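Local coordinates for Cgl0159-like domain-containing protein (Corynebacterium glutamicum, PDB 3FOK) that is of unknown function but adopts a TIM-barrel fold and assembles with further copies of itself, at residues T219-P224 with E234-P239; A49-R54 with T64-R69; K30-R35 with L103-I108; M125-T130 with L148-L153; A168-A173 with L212-S217. All blocks are in the same frame, centred on the assembly; numbering follows the deposited sequence.

Interaction 1. Residues T219-P224 with E234-P239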
# COMPACT_ATOMS: atom_id res chain seq x y z
N THR A 219 -2.02 -21.78 16.42
CA THR A 219 -2.86 -22.06 15.28
C THR A 219 -3.45 -23.46 15.24
O THR A 219 -2.77 -24.45 15.50
CB THR A 219 -2.12 -21.76 13.95
OG1 THR A 219 -1.61 -22.98 13.40
CG2 THR A 219 -0.96 -20.80 14.19
N TRP A 220 -4.74 -23.51 14.93
CA TRP A 220 -5.51 -24.74 14.82
C TRP A 220 -5.87 -24.93 13.36
O TRP A 220 -5.74 -24.02 12.55
CB TRP A 220 -6.80 -24.64 15.63
CG TRP A 220 -6.64 -24.67 17.11
CD1 TRP A 220 -5.82 -23.89 17.86
CD2 TRP A 220 -7.34 -25.52 18.03
NE1 TRP A 220 -5.96 -24.19 19.20
CE2 TRP A 220 -6.89 -25.19 19.33
CE3 TRP A 220 -8.31 -26.52 17.88
CZ2 TRP A 220 -7.37 -25.83 20.47
CZ3 TRP A 220 -8.79 -27.16 19.02
CH2 TRP A 220 -8.32 -26.81 20.30
N MSE A 221 -6.34 -26.12 13.03
CA MSE A 221 -6.75 -26.44 11.67
C MSE A 221 -8.23 -26.80 11.69
O MSE A 221 -8.72 -27.43 12.63
CB MSE A 221 -5.96 -27.63 11.12
CG MSE A 221 -4.48 -27.37 10.89
SE MSE A 221 -4.12 -26.30 9.31
CE MSE A 221 -3.58 -24.66 10.15
N LYS A 222 -8.94 -26.37 10.66
CA LYS A 222 -10.36 -26.67 10.50
C LYS A 222 -10.35 -27.38 9.16
O LYS A 222 -10.24 -26.75 8.11
CB LYS A 222 -11.16 -25.37 10.44
CG LYS A 222 -12.67 -25.54 10.40
CD LYS A 222 -13.34 -24.18 10.29
CE LYS A 222 -14.83 -24.29 10.04
NZ LYS A 222 -15.41 -22.96 9.71
N LEU A 223 -10.42 -28.71 9.20
CA LEU A 223 -10.36 -29.50 7.98
C LEU A 223 -11.63 -30.24 7.61
O LEU A 223 -12.50 -30.47 8.45
CB LEU A 223 -9.23 -30.53 8.10
CG LEU A 223 -7.85 -30.03 8.53
CD1 LEU A 223 -6.90 -31.20 8.63
CD2 LEU A 223 -7.33 -29.00 7.55
N PRO A 224 -11.76 -30.61 6.32
CA PRO A 224 -12.94 -31.33 5.83
C PRO A 224 -12.70 -32.83 5.99
O PRO A 224 -11.57 -33.30 5.81
CB PRO A 224 -13.00 -30.92 4.37
CG PRO A 224 -11.55 -30.88 4.01
CD PRO A 224 -10.92 -30.17 5.20
N GLU A 234 -1.71 -37.08 9.43
CA GLU A 234 -0.28 -37.27 9.60
C GLU A 234 0.41 -36.04 9.00
O GLU A 234 1.63 -35.98 8.90
CB GLU A 234 0.19 -38.55 8.90
CG GLU A 234 -0.48 -39.81 9.42
CD GLU A 234 -0.01 -41.08 8.72
OE1 GLU A 234 0.02 -41.10 7.47
OE2 GLU A 234 0.33 -42.06 9.43
N SER A 235 -0.41 -35.07 8.59
CA SER A 235 0.08 -33.83 7.99
C SER A 235 0.51 -32.79 9.02
O SER A 235 1.42 -32.01 8.76
CB SER A 235 -1.00 -33.20 7.10
OG SER A 235 -1.18 -33.95 5.92
N THR A 236 -0.15 -32.77 10.17
CA THR A 236 0.21 -31.83 11.23
C THR A 236 0.14 -32.41 12.62
O THR A 236 -0.38 -33.50 12.85
CB THR A 236 -0.70 -30.58 11.25
OG1 THR A 236 -2.06 -30.97 11.04
CG2 THR A 236 -0.26 -29.58 10.21
N THR A 237 0.68 -31.63 13.54
CA THR A 237 0.72 -31.97 14.95
C THR A 237 -0.22 -31.00 15.65
O THR A 237 -0.37 -31.02 16.87
CB THR A 237 2.13 -31.77 15.50
OG1 THR A 237 2.58 -30.45 15.19
CG2 THR A 237 3.09 -32.78 14.89
N MSE A 238 -0.86 -30.15 14.85
CA MSE A 238 -1.76 -29.14 15.37
C MSE A 238 -3.17 -29.58 15.69
O MSE A 238 -3.73 -30.46 15.03
CB MSE A 238 -1.80 -27.96 14.41
CG MSE A 238 -0.44 -27.35 14.19
SE MSE A 238 -0.43 -26.04 12.79
CE MSE A 238 1.08 -24.99 13.42
N PRO A 239 -3.78 -28.98 16.72
CA PRO A 239 -5.14 -29.31 17.12
C PRO A 239 -6.06 -29.07 15.94
O PRO A 239 -6.01 -28.01 15.30
CB PRO A 239 -5.40 -28.36 18.30
CG PRO A 239 -4.48 -27.21 18.03
CD PRO A 239 -3.23 -27.89 17.56
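Pro239 lies over one face of the Trp220 indole. Its CG sits 3.2 Å from the centroid of the five-membered ring of Trp220 and only 7° off the ring normal, a CH-pi contact. Pro239 CB extends the cover toward the six-membered ring, 3.5 Å from Trp220 CE3. Chi1 (-72°) sets the indole anti to the carbonyl carbon, and chi2 (52°) turns its face to the proline. Phe144 meets the same side chain edge-to-face. Next to this pair the selenomethionine Met238 keeps a straight chain past CG, and its SE comes within 3.3 Å of Thr219 OG1. The chain of Met221, also selenomethionine, bends at chi2 and chi3, and its CE approaches Met238 SE at 4.3 Å. One backbone hydrogen bond joins the segments: Met221 N donates to Pro239 O (3.0 Å). Backbone bonds of Met221 and Leu223 with Leu241 carry the pairing on into strand 240-243. Arg18 of a second subunit packs on Met238 and Pro239. Strand 219-224 and strand 240-243 are parallel neighbours joined through helix 229-232. The loop 234-239 leads into the second of them. This is the beta-alpha-beta crossover from which TIM barrels are built.

Interaction 2. Residues A49-R54 with T64-R69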
# COMPACT_ATOMS: atom_id res chain seq x y z
N ALA A 49 -21.86 -20.12 11.74
CA ALA A 49 -22.87 -19.34 11.03
C ALA A 49 -22.28 -18.06 10.44
O ALA A 49 -22.90 -17.00 10.50
CB ALA A 49 -24.02 -19.00 11.97
N ASP A 50 -21.09 -18.15 9.86
CA ASP A 50 -20.46 -16.97 9.27
C ASP A 50 -20.58 -16.95 7.75
O ASP A 50 -19.92 -16.15 7.08
CB ASP A 50 -18.97 -16.89 9.66
CG ASP A 50 -18.16 -18.06 9.14
OD1 ASP A 50 -16.93 -17.91 9.00
OD2 ASP A 50 -18.74 -19.13 8.88
N HIS A 51 -21.45 -17.81 7.21
CA HIS A 51 -21.64 -17.90 5.76
C HIS A 51 -22.33 -16.69 5.10
O HIS A 51 -21.89 -16.22 4.05
CB HIS A 51 -22.43 -19.16 5.41
CG HIS A 51 -22.02 -20.37 6.18
ND1 HIS A 51 -22.25 -20.51 7.53
CD2 HIS A 51 -21.40 -21.51 5.79
CE1 HIS A 51 -21.79 -21.68 7.94
NE2 HIS A 51 -21.27 -22.30 6.90
N PRO A 52 -23.42 -16.19 5.70
CA PRO A 52 -24.13 -15.04 5.11
C PRO A 52 -23.22 -13.88 4.70
O PRO A 52 -23.30 -13.39 3.58
CB PRO A 52 -25.10 -14.65 6.21
CG PRO A 52 -25.41 -15.95 6.87
CD PRO A 52 -24.04 -16.59 6.97
N ALA A 53 -22.36 -13.46 5.63
CA ALA A 53 -21.44 -12.35 5.39
C ALA A 53 -20.56 -12.55 4.16
O ALA A 53 -19.99 -11.60 3.64
CB ALA A 53 -20.57 -12.14 6.62
N ARG A 54 -20.44 -13.79 3.70
CA ARG A 54 -19.63 -14.09 2.54
C ARG A 54 -20.50 -14.20 1.29
O ARG A 54 -20.02 -14.56 0.21
CB ARG A 54 -18.85 -15.39 2.76
CG ARG A 54 -17.72 -15.57 1.78
CD ARG A 54 -17.05 -16.92 1.91
NE ARG A 54 -16.68 -17.38 0.58
CZ ARG A 54 -17.40 -18.24 -0.13
NH1 ARG A 54 -18.52 -18.74 0.37
NH2 ARG A 54 -17.02 -18.57 -1.35
N THR A 64 -33.74 -18.52 0.31
CA THR A 64 -34.06 -18.76 1.71
C THR A 64 -32.90 -19.50 2.38
O THR A 64 -31.87 -19.75 1.76
CB THR A 64 -35.35 -19.57 1.84
N ALA A 65 -33.09 -19.88 3.64
CA ALA A 65 -32.05 -20.58 4.38
C ALA A 65 -30.95 -19.56 4.61
O ALA A 65 -30.21 -19.21 3.70
CB ALA A 65 -31.52 -21.77 3.58
N MSE A 66 -30.86 -19.08 5.84
CA MSE A 66 -29.85 -18.09 6.23
C MSE A 66 -30.23 -16.68 5.80
O MSE A 66 -29.78 -15.70 6.39
CB MSE A 66 -28.48 -18.48 5.68
CG MSE A 66 -28.10 -19.93 6.00
SE MSE A 66 -26.21 -20.32 6.06
CE MSE A 66 -25.93 -20.08 7.96
N ALA A 67 -31.07 -16.57 4.77
CA ALA A 67 -31.51 -15.26 4.29
C ALA A 67 -32.31 -14.57 5.40
O ALA A 67 -32.20 -13.36 5.59
CB ALA A 67 -32.37 -15.41 3.04
N ASN A 68 -33.10 -15.35 6.12
CA ASN A 68 -33.90 -14.82 7.22
C ASN A 68 -33.04 -14.84 8.48
O ASN A 68 -32.83 -15.90 9.08
CB ASN A 68 -35.16 -15.68 7.41
CG ASN A 68 -36.06 -15.14 8.50
OD1 ASN A 68 -37.29 -15.29 8.43
ND2 ASN A 68 -35.47 -14.53 9.53
N ARG A 69 -32.54 -13.67 8.86
CA ARG A 69 -31.68 -13.55 10.03
C ARG A 69 -32.37 -13.92 11.35
O ARG A 69 -31.72 -14.45 12.26
CB ARG A 69 -31.11 -12.13 10.11
CG ARG A 69 -30.17 -11.89 11.29
CD ARG A 69 -28.94 -12.80 11.25
NE ARG A 69 -27.78 -12.17 10.61
CZ ARG A 69 -27.39 -12.41 9.36
NH1 ARG A 69 -28.06 -13.26 8.59
NH2 ARG A 69 -26.31 -11.80 8.88
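The selenomethionine Met66 reaches across to His51 and Pro52. Its CB starts beside the proline ring, 4.2 Å from Pro52 CG. CG is anti to the carbonyl carbon (chi1 -51°), which directs the chain at 49-54. SE then passes His51, 4.0 Å from His51 CB. It stands 4.6 Å from the centroid of the His51 imidazole and approaches the ring obliquely. A bend at chi3 (94°) brings CE to the His51 ring and to Pro52, 3.7 Å from His51 ND1 and 4.1 Å from Pro52 CD. At the CB side of the proline ring, Arg69 NH1 lies 4.0 Å from Pro52 CB. The polar end of Arg69 is held by a salt bridge to Asp93. No hydrogen bond crosses this contact. Both segments lie between strand 44-48 and helix 69-81, and Arg69 begins that helix. Ala49 and Pro52 rest on Leu72 of the helix, Met66 touches Tyr278 in another loop, and Asn68 stands at the N-cap position while packing on Glu234 of a third subunit.

Interaction 3. Residues K30-R35 with L103-I108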
# COMPACT_ATOMS: atom_id res chain seq x y z
N LYS A 30 -19.20 -7.83 27.43
CA LYS A 30 -18.14 -7.92 28.42
C LYS A 30 -18.58 -8.48 29.77
O LYS A 30 -17.75 -8.98 30.54
CB LYS A 30 -17.48 -6.55 28.58
CG LYS A 30 -16.85 -6.05 27.28
CD LYS A 30 -16.18 -4.69 27.44
CE LYS A 30 -15.51 -4.27 26.13
NZ LYS A 30 -14.80 -2.97 26.24
N GLN A 31 -19.87 -8.40 30.07
CA GLN A 31 -20.39 -8.92 31.33
C GLN A 31 -20.65 -10.42 31.20
O GLN A 31 -21.06 -11.09 32.14
CB GLN A 31 -21.68 -8.20 31.71
CG GLN A 31 -21.43 -6.84 32.33
CD GLN A 31 -22.69 -6.00 32.42
OE1 GLN A 31 -23.80 -6.53 32.53
NE2 GLN A 31 -22.52 -4.68 32.39
N ARG A 32 -20.37 -10.91 30.00
CA ARG A 32 -20.53 -12.31 29.64
C ARG A 32 -19.68 -13.23 30.52
O ARG A 32 -18.53 -12.94 30.80
CB ARG A 32 -20.12 -12.46 28.17
CG ARG A 32 -20.19 -13.84 27.57
CD ARG A 32 -19.85 -13.75 26.09
NE ARG A 32 -18.41 -13.74 25.82
CZ ARG A 32 -17.69 -14.85 25.67
NH1 ARG A 32 -18.28 -16.03 25.76
NH2 ARG A 32 -16.39 -14.77 25.42
N ARG A 33 -20.27 -14.34 30.95
CA ARG A 33 -19.56 -15.32 31.77
C ARG A 33 -18.64 -16.11 30.86
O ARG A 33 -19.10 -16.78 29.93
CB ARG A 33 -20.55 -16.27 32.44
CG ARG A 33 -21.41 -15.62 33.51
CD ARG A 33 -20.95 -16.03 34.89
NE ARG A 33 -20.90 -17.49 35.04
CZ ARG A 33 -21.90 -18.31 34.73
NH1 ARG A 33 -23.04 -17.82 34.24
NH2 ARG A 33 -21.76 -19.61 34.90
N LYS A 34 -17.34 -16.06 31.13
CA LYS A 34 -16.38 -16.78 30.31
C LYS A 34 -16.03 -18.15 30.87
O LYS A 34 -16.28 -18.44 32.04
CB LYS A 34 -15.12 -15.93 30.14
CG LYS A 34 -15.39 -14.63 29.41
CD LYS A 34 -14.22 -13.67 29.48
CE LYS A 34 -14.61 -12.32 28.91
NZ LYS A 34 -15.84 -11.79 29.57
N ARG A 35 -15.47 -19.00 30.01
CA ARG A 35 -15.08 -20.35 30.40
C ARG A 35 -13.74 -20.71 29.79
O ARG A 35 -13.23 -20.00 28.92
CB ARG A 35 -16.13 -21.36 29.92
CG ARG A 35 -16.50 -21.22 28.46
CD ARG A 35 -17.07 -22.51 27.89
NE ARG A 35 -16.02 -23.46 27.57
CZ ARG A 35 -16.23 -24.68 27.06
NH1 ARG A 35 -17.47 -25.10 26.83
NH2 ARG A 35 -15.21 -25.47 26.77
N LEU A 103 -27.26 -14.92 25.13
CA LEU A 103 -27.14 -16.36 24.93
C LEU A 103 -25.70 -16.88 24.88
O LEU A 103 -25.47 -18.03 24.51
CB LEU A 103 -27.84 -16.75 23.62
CG LEU A 103 -29.25 -16.22 23.40
CD1 LEU A 103 -29.73 -16.61 22.01
CD2 LEU A 103 -30.19 -16.75 24.47
N LEU A 104 -24.73 -16.05 25.26
CA LEU A 104 -23.34 -16.46 25.20
C LEU A 104 -22.58 -16.64 26.52
O LEU A 104 -21.36 -16.52 26.55
CB LEU A 104 -22.56 -15.48 24.30
CG LEU A 104 -22.63 -15.70 22.78
CD1 LEU A 104 -24.01 -16.16 22.36
CD2 LEU A 104 -22.25 -14.41 22.07
N ASP A 105 -23.30 -16.93 27.60
CA ASP A 105 -22.65 -17.16 28.89
C ASP A 105 -22.08 -18.56 28.91
O ASP A 105 -22.76 -19.52 28.54
CB ASP A 105 -23.64 -17.02 30.05
CG ASP A 105 -24.11 -15.60 30.25
OD1 ASP A 105 -23.26 -14.69 30.31
OD2 ASP A 105 -25.34 -15.39 30.35
N ASP A 106 -20.82 -18.70 29.33
CA ASP A 106 -20.17 -20.00 29.40
C ASP A 106 -20.03 -20.66 28.04
O ASP A 106 -20.01 -21.89 27.94
CB ASP A 106 -20.95 -20.94 30.33
CG ASP A 106 -20.77 -20.60 31.79
OD1 ASP A 106 -21.57 -21.09 32.62
OD2 ASP A 106 -19.82 -19.85 32.12
N LYS A 107 -19.95 -19.86 26.99
CA LYS A 107 -19.80 -20.41 25.66
C LYS A 107 -18.51 -19.90 25.04
O LYS A 107 -17.92 -18.93 25.50
CB LYS A 107 -20.99 -20.01 24.78
CG LYS A 107 -22.34 -20.58 25.25
CD LYS A 107 -22.43 -22.09 25.06
CE LYS A 107 -23.79 -22.61 25.52
NZ LYS A 107 -23.99 -24.06 25.22
N ILE A 108 -18.07 -20.59 23.99
CA ILE A 108 -16.86 -20.23 23.28
C ILE A 108 -17.25 -19.43 22.05
O ILE A 108 -18.04 -19.89 21.23
CB ILE A 108 -16.09 -21.49 22.84
CG1 ILE A 108 -15.54 -22.21 24.07
CG2 ILE A 108 -14.97 -21.11 21.87
CD1 ILE A 108 -14.65 -21.34 24.94
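Arg32 and Arg33 make most of the polar part; Arg32 uses its guanidinium on backbone oxygens. Arg32 NH1 donates to two carbonyl oxygens near its guanidinium plane, Lys107 O at 2.9 Å and Leu104 O at 3.2 Å. A bend at chi3 (83°) turns NH1 back to them. NH1 stands above the carbonyl plane of Lys107, while the bond to Leu104 is nearly straight (171°). Arg33 N donates to the anti lone pair of Asp105 OD1 (3.1 Å), and Asp106 N returns a short bond of 2.6 Å to Arg33 O. A type II beta turn from Leu104 to Lys107 presents these groups. It leads into strand 108-112 of the TIM barrel. One salt bridge crosses the contact, Arg33 NH2 to Asp106 OD1 at 2.7 Å, with the guanidinium and carboxylate planes 80° apart. Arg32 NH2 pairs with Asp143. Van der Waals packing sets Arg32 CD against Leu104 CB at 3.7 Å. The Arg35 guanidinium, paired with Asp86, lays one face over Ile108 CG1.

Interaction 4. Residues M125-T130 with L148-L153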
# COMPACT_ATOMS: atom_id res chain seq x y z
N MSE A 125 -11.03 -15.28 -4.84
CA MSE A 125 -9.81 -15.90 -4.35
C MSE A 125 -9.05 -14.83 -3.56
O MSE A 125 -8.14 -15.13 -2.78
CB MSE A 125 -8.94 -16.42 -5.50
CG MSE A 125 -9.49 -17.68 -6.17
SE MSE A 125 -10.16 -18.99 -4.91
CE MSE A 125 -8.54 -19.32 -3.89
N ASP A 126 -9.43 -13.57 -3.78
CA ASP A 126 -8.84 -12.43 -3.09
C ASP A 126 -9.70 -12.17 -1.86
O ASP A 126 -10.36 -11.14 -1.73
CB ASP A 126 -8.84 -11.22 -4.04
CG ASP A 126 -8.32 -9.95 -3.39
OD1 ASP A 126 -7.46 -10.04 -2.49
OD2 ASP A 126 -8.75 -8.86 -3.81
N ASP A 127 -9.68 -13.14 -0.95
CA ASP A 127 -10.45 -13.14 0.29
C ASP A 127 -9.95 -12.16 1.35
O ASP A 127 -9.33 -12.57 2.34
CB ASP A 127 -10.44 -14.55 0.89
CG ASP A 127 -11.78 -14.96 1.46
OD1 ASP A 127 -12.49 -14.08 2.00
OD2 ASP A 127 -12.12 -16.16 1.37
N ARG A 128 -10.24 -10.88 1.16
CA ARG A 128 -9.79 -9.84 2.08
C ARG A 128 -10.39 -9.89 3.49
O ARG A 128 -11.47 -10.44 3.71
CB ARG A 128 -10.04 -8.48 1.43
CG ARG A 128 -9.19 -8.27 0.18
CD ARG A 128 -9.83 -7.33 -0.82
NE ARG A 128 -9.07 -6.09 -0.98
CZ ARG A 128 -8.34 -5.79 -2.05
NH1 ARG A 128 -8.25 -6.63 -3.06
NH2 ARG A 128 -7.70 -4.63 -2.10
N TYR A 129 -9.65 -9.34 4.45
CA TYR A 129 -10.07 -9.31 5.85
C TYR A 129 -11.05 -8.18 6.11
O TYR A 129 -10.67 -7.02 6.27
CB TYR A 129 -8.83 -9.23 6.75
CG TYR A 129 -8.16 -10.58 6.85
CD1 TYR A 129 -8.21 -11.32 8.03
CD2 TYR A 129 -7.56 -11.16 5.73
CE1 TYR A 129 -7.69 -12.61 8.09
CE2 TYR A 129 -7.05 -12.45 5.78
CZ TYR A 129 -7.12 -13.17 6.96
OH TYR A 129 -6.61 -14.44 7.00
N THR A 130 -12.32 -8.56 6.16
CA THR A 130 -13.43 -7.63 6.33
C THR A 130 -14.23 -7.72 7.63
O THR A 130 -15.13 -6.91 7.85
CB THR A 130 -14.43 -7.82 5.19
OG1 THR A 130 -14.91 -9.17 5.20
CG2 THR A 130 -13.77 -7.56 3.84
N LEU A 148 -10.44 -18.19 6.57
CA LEU A 148 -10.67 -19.08 5.44
C LEU A 148 -9.46 -18.86 4.53
O LEU A 148 -9.21 -17.74 4.08
CB LEU A 148 -11.95 -18.69 4.68
CG LEU A 148 -12.68 -19.77 3.87
CD1 LEU A 148 -13.35 -19.11 2.67
CD2 LEU A 148 -11.73 -20.86 3.41
N VAL A 149 -8.69 -19.91 4.27
CA VAL A 149 -7.51 -19.79 3.43
C VAL A 149 -7.59 -20.71 2.22
O VAL A 149 -7.04 -21.81 2.23
CB VAL A 149 -6.22 -20.14 4.21
CG1 VAL A 149 -5.00 -19.70 3.40
CG2 VAL A 149 -6.23 -19.45 5.57
N ARG A 150 -8.28 -20.26 1.18
CA ARG A 150 -8.39 -21.05 -0.03
C ARG A 150 -7.19 -20.71 -0.91
O ARG A 150 -6.90 -19.55 -1.17
CB ARG A 150 -9.70 -20.74 -0.75
CG ARG A 150 -10.90 -21.40 -0.10
CD ARG A 150 -12.19 -20.93 -0.72
NE ARG A 150 -12.39 -19.51 -0.47
CZ ARG A 150 -13.38 -18.80 -1.00
NH1 ARG A 150 -14.26 -19.37 -1.80
NH2 ARG A 150 -13.48 -17.51 -0.71
N ILE A 151 -6.49 -21.75 -1.34
CA ILE A 151 -5.29 -21.60 -2.14
C ILE A 151 -5.50 -22.03 -3.59
O ILE A 151 -5.56 -23.22 -3.90
CB ILE A 151 -4.14 -22.42 -1.52
CG1 ILE A 151 -3.95 -21.98 -0.06
CG2 ILE A 151 -2.87 -22.25 -2.33
CD1 ILE A 151 -2.99 -22.83 0.73
N ASN A 152 -5.62 -21.05 -4.48
CA ASN A 152 -5.82 -21.32 -5.90
C ASN A 152 -4.54 -20.97 -6.66
O ASN A 152 -4.25 -19.80 -6.90
CB ASN A 152 -7.00 -20.50 -6.42
CG ASN A 152 -7.43 -20.91 -7.81
OD1 ASN A 152 -8.62 -20.86 -8.14
ND2 ASN A 152 -6.47 -21.29 -8.65
N LEU A 153 -3.79 -22.01 -7.03
CA LEU A 153 -2.53 -21.84 -7.73
C LEU A 153 -2.55 -21.05 -9.03
O LEU A 153 -1.53 -20.49 -9.43
CB LEU A 153 -1.91 -23.21 -7.99
CG LEU A 153 -1.53 -24.01 -6.74
CD1 LEU A 153 -0.90 -25.33 -7.14
CD2 LEU A 153 -0.57 -23.20 -5.89
O HOH W 1 -8.26 -17.29 -0.36
O HOH W 2 -10.25 -18.15 1.21
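Asp127 and Arg150 are linked twice through the same carboxylate oxygen, once directly and once through a water. Arg150 NH2 gives a salt-bridging hydrogen bond of 2.8 Å to Asp127 OD2. The bond uses the edge of the guanidinium, but it reaches the oxygen from above the carboxylate plane, 50° out of it. Water 2 sits 2.7 Å from Asp127 OD2 and accepts from both Arg150 NE (3.0 Å) and Arg150 N (2.9 Å). One water thus joins the backbone and the side chain of the same arginine. The Arg150 chain bends at chi3 (-65°), which turns NE and NH2 toward the aspartate. Glu124 forms a salt bridge with Arg150 NH1, and Gly117 O takes a further bond from Arg150 NH2. Asp127 OD1 is held by Gly117 N. Leu148 CD1 packs 3.5 Å from Asp127 OD2 and gives the polar pair an apolar flank. Farther along, water 1 lies 2.8 Å from Arg150 O and 3.2 Å from Met125 O. The selenomethionine Met125 packs toward Arg150 and Asn152, though the exact place of its end is doubtful. Asp126 and Asp127 centre inverse gamma turns with weak backbone bonds. The loop after strand 108-112 folds across the C-terminal end of strand 144-151, at the end of the barrel where TIM-barrel enzymes carry their active sites; no role is known for it here.

Interaction 5. Residues A168-A173 with L212-S217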
# COMPACT_ATOMS: atom_id res chain seq x y z
N ALA A 168 -2.49 -12.08 10.08
CA ALA A 168 -3.51 -12.38 11.08
C ALA A 168 -2.93 -13.30 12.15
O ALA A 168 -3.17 -13.11 13.34
CB ALA A 168 -4.71 -13.04 10.42
N VAL A 169 -2.16 -14.30 11.73
CA VAL A 169 -1.55 -15.23 12.67
C VAL A 169 -0.53 -14.49 13.53
O VAL A 169 -0.43 -14.74 14.73
CB VAL A 169 -0.87 -16.41 11.94
CG1 VAL A 169 -0.17 -17.30 12.95
CG2 VAL A 169 -1.91 -17.21 11.17
N ASN A 170 0.23 -13.58 12.92
CA ASN A 170 1.22 -12.80 13.66
C ASN A 170 0.53 -12.16 14.85
O ASN A 170 0.94 -12.32 15.99
CB ASN A 170 1.81 -11.68 12.79
CG ASN A 170 2.76 -12.19 11.72
OD1 ASN A 170 3.27 -11.41 10.91
ND2 ASN A 170 2.99 -13.50 11.69
N GLU A 171 -0.54 -11.42 14.55
CA GLU A 171 -1.30 -10.72 15.58
C GLU A 171 -1.98 -11.65 16.58
O GLU A 171 -1.94 -11.40 17.78
CB GLU A 171 -2.36 -9.82 14.93
CG GLU A 171 -1.79 -8.65 14.14
CD GLU A 171 -2.87 -7.74 13.60
OE1 GLU A 171 -3.65 -7.20 14.41
OE2 GLU A 171 -2.95 -7.57 12.37
N ALA A 172 -2.61 -12.71 16.08
CA ALA A 172 -3.29 -13.64 16.97
C ALA A 172 -2.31 -14.29 17.94
O ALA A 172 -2.57 -14.36 19.14
CB ALA A 172 -4.01 -14.71 16.16
N ALA A 173 -1.17 -14.75 17.43
CA ALA A 173 -0.17 -15.39 18.26
C ALA A 173 0.38 -14.42 19.31
O ALA A 173 0.48 -14.76 20.48
CB ALA A 173 0.97 -15.93 17.40
N LEU A 212 2.12 -20.48 7.73
CA LEU A 212 1.75 -19.07 7.71
C LEU A 212 1.82 -18.45 9.10
O LEU A 212 1.25 -18.97 10.06
CB LEU A 212 0.34 -18.89 7.15
CG LEU A 212 0.09 -19.37 5.71
CD1 LEU A 212 -1.38 -19.20 5.36
CD2 LEU A 212 0.96 -18.57 4.75
N GLY A 213 2.52 -17.33 9.21
CA GLY A 213 2.65 -16.67 10.50
C GLY A 213 4.09 -16.72 10.98
O GLY A 213 4.87 -17.55 10.51
N ASN A 214 4.45 -15.85 11.92
CA ASN A 214 5.81 -15.82 12.44
C ASN A 214 5.91 -16.55 13.77
O ASN A 214 6.94 -16.52 14.44
CB ASN A 214 6.28 -14.37 12.61
CG ASN A 214 5.47 -13.61 13.65
OD1 ASN A 214 5.74 -12.44 13.92
ND2 ASN A 214 4.49 -14.27 14.24
N ASP A 215 4.81 -17.20 14.13
CA ASP A 215 4.71 -17.96 15.37
C ASP A 215 3.48 -18.84 15.18
O ASP A 215 2.36 -18.34 15.15
CB ASP A 215 4.48 -17.00 16.54
CG ASP A 215 4.36 -17.72 17.88
OD1 ASP A 215 4.15 -18.95 17.89
OD2 ASP A 215 4.46 -17.04 18.93
N SER A 216 3.68 -20.14 15.03
CA SER A 216 2.54 -21.02 14.86
C SER A 216 2.33 -21.91 16.07
O SER A 216 2.30 -23.13 15.96
CB SER A 216 2.70 -21.87 13.59
OG SER A 216 1.69 -21.54 12.62
N SER A 217 2.20 -21.28 17.23
CA SER A 217 1.99 -22.00 18.47
C SER A 217 0.56 -21.84 18.96
O SER A 217 0.17 -22.42 19.97
CB SER A 217 2.97 -21.51 19.55
OG SER A 217 2.71 -20.16 19.91
O HOH W 3 3.50 -13.10 16.74
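Val169, Asn170 and Ala173 form one stripe of helix 158-174 and pack on Gly213, Asn214 and Asp215 in a helix-to-loop contact of the TIM barrel. The loop joins helix 199-210 to barrel strand 219-224, so the contact ties one outer helix to the lead-in of a strand. Val169 points its CG1 into the loop backbone, anti to its own backbone N (chi1 176°). That methyl lies 3.6 Å from Leu212 O and 3.5 Å from Asp215 O. Gly213 has no side chain and comes close, with its CA 3.8 Å from Val169 CG1. Its phi of 113° is in a region used mainly by glycine. The amides of Asn170 and Asn214 are stacked, with planes 27° apart and their CG atoms at 3.6 Å. Ala173 CB rests on the start of the Asp215 side chain, 3.8 Å from Asp215 CB. Asp215 OD1 takes a hydrogen bond from Ser217 OG (2.8 Å), while Asp215 OD2 pairs with Arg140 of a second subunit. Asn133 of that subunit packs on Asn170. Water 3 bridges helix and loop: it donates to Asn170 O at 2.8 Å and accepts from Asn214 ND2 at 2.9 Å.

How the interactions relate
Along the chain interaction 3 opens first, and interaction 2 is nested inside its loop. Interactions 4, 5 and 1 follow in series. Interactions 1, 3 and 5 involve loops that lead into barrel strands, whereas 2 and 4 involve loops that follow them, so the set samples both ends of the TIM barrel. Interactions 1 and 5 have centres about 15 Å apart and touch through Met238 with Ser216 and Thr219 with Val169. Interactions 4 and 5, centres about 17 Å apart, meet through Tyr129 and Ala168. Interactions 2 and 4 meet at Arg54 and Arg150, which share Glu124. Interaction 3 touches none of the others and no other subunit; the other four also lie at subunit interfaces.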